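Local structure of glutathione s-transferase protein (Ralstonia solanacearum, 3TOU) at residues T190-E193 and K194-S197. The protein binds glutathione and probably transfers it to electrophilic substrates, as a glutathione S-transferase. Sequence-based numbering, arbitrary orientation.
Sequences TRIE and KRPS
Two flat backbone carbonyls, those of Arg-191 and Ile-192, take what the next turn of chain brings, one in its plane and the other above it. Lys-194 NZ comes to Arg-191 O at 3.1 Å, in the carbonyl plane and on a lone pair, with a C=O...N angle of 130°. The side chain gets there by doubling back along the helix: CG sits between backbone N and carbonyl carbon (chi1 61°), and a bend at chi4 turns the ammonium toward Arg-191 O. On the way, CG of Lys-194 passes 3.3 Å from Arg-191 O. At the second carbonyl the donor is backbone N of Arg-195, 3.1 Å from Ile-192 O; the hydrogen bond is nearly straight (161°), but the donor sits well above the carbonyl plane and off the lone pairs. CB and CG of Arg-195 also lie 3.4 Å from Ile-192 O, and its CD runs obliquely across CG1 of Ile-192 at 3.8 Å. Beyond a bend at chi3, the guanidinium leaves for Glu-23 on helix 12-23, where NE makes a salt bridge; Ser-197 OG bonds to the same carboxylate. Arg-191 sends its own guanidinium to Thr-148 O, through NH2. This is the turn between helix 183-193 and helix 196-199, with Arg-195 at the N-cap position and Pro-196 opening the new helix. Two carbonyls near the C-terminal end of helix 183-193 are thus satisfied by the turn itself, and the lysine's positive charge probably complements the negative end of that helix dipole, while Arg-195 ties the kink in the C-terminal domain to the N-terminal one.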
# COMPACT_ATOMS: atom_id res chain seq x y z
N THR A 190 21.28 -13.14 3.35
CA THR A 190 22.52 -13.27 4.13
C THR A 190 23.31 -11.95 4.14
O THR A 190 23.84 -11.55 5.18
CB THR A 190 23.38 -14.47 3.59
OG1 THR A 190 22.70 -15.70 3.87
CG2 THR A 190 24.77 -14.52 4.22
N ARG A 191 23.34 -11.26 3.00
CA ARG A 191 24.02 -9.97 2.89
C ARG A 191 23.30 -8.83 3.62
O ARG A 191 23.95 -7.96 4.21
CB ARG A 191 24.22 -9.57 1.43
CG ARG A 191 25.17 -10.47 0.64
CD ARG A 191 25.54 -9.84 -0.70
NE ARG A 191 24.42 -9.60 -1.61
CZ ARG A 191 23.87 -10.51 -2.42
NH1 ARG A 191 24.32 -11.76 -2.43
NH2 ARG A 191 22.85 -10.19 -3.22
N ILE A 192 21.97 -8.81 3.56
CA ILE A 192 21.22 -7.69 4.14
C ILE A 192 20.96 -7.84 5.64
O ILE A 192 20.90 -6.84 6.35
CB ILE A 192 19.92 -7.35 3.34
CG1 ILE A 192 19.62 -5.84 3.44
CG2 ILE A 192 18.75 -8.24 3.76
CD1 ILE A 192 18.52 -5.36 2.52
N GLU A 193 20.83 -9.08 6.12
CA GLU A 193 20.46 -9.33 7.53
C GLU A 193 21.52 -8.87 8.53
O GLU A 193 21.20 -8.60 9.68
CB GLU A 193 20.08 -10.80 7.77
CG GLU A 193 21.26 -11.78 7.83
CD GLU A 193 20.82 -13.22 8.06
OE1 GLU A 193 19.93 -13.45 8.91
OE2 GLU A 193 21.37 -14.11 7.39
N LYS A 194 22.76 -8.76 8.07
CA LYS A 194 23.88 -8.36 8.91
C LYS A 194 24.03 -6.84 9.04
O LYS A 194 24.86 -6.37 9.82
CB LYS A 194 25.19 -8.99 8.41
CG LYS A 194 25.58 -8.57 7.01
CD LYS A 194 26.91 -9.20 6.57
CE LYS A 194 27.12 -9.08 5.06
NZ LYS A 194 27.06 -7.67 4.57
N ARG A 195 23.24 -6.08 8.28
CA ARG A 195 23.29 -4.62 8.38
C ARG A 195 22.77 -4.22 9.75
O ARG A 195 21.79 -4.81 10.22
CB ARG A 195 22.41 -3.94 7.32
CG ARG A 195 22.87 -4.12 5.90
CD ARG A 195 22.06 -3.26 4.91
NE ARG A 195 22.45 -1.84 4.95
CZ ARG A 195 23.50 -1.33 4.31
NH1 ARG A 195 24.30 -2.11 3.57
NH2 ARG A 195 23.75 -0.03 4.41
N PRO A 196 23.43 -3.24 10.42
CA PRO A 196 22.97 -2.77 11.72
C PRO A 196 21.47 -2.42 11.72
O PRO A 196 20.77 -2.79 12.65
CB PRO A 196 23.83 -1.53 11.97
CG PRO A 196 25.12 -1.85 11.29
CD PRO A 196 24.69 -2.58 10.02
N SER A 197 20.99 -1.79 10.65
CA SER A 197 19.56 -1.43 10.56
C SER A 197 18.64 -2.65 10.65
O SER A 197 17.55 -2.56 11.23
CB SER A 197 19.28 -0.65 9.28
OG SER A 197 19.61 -1.43 8.15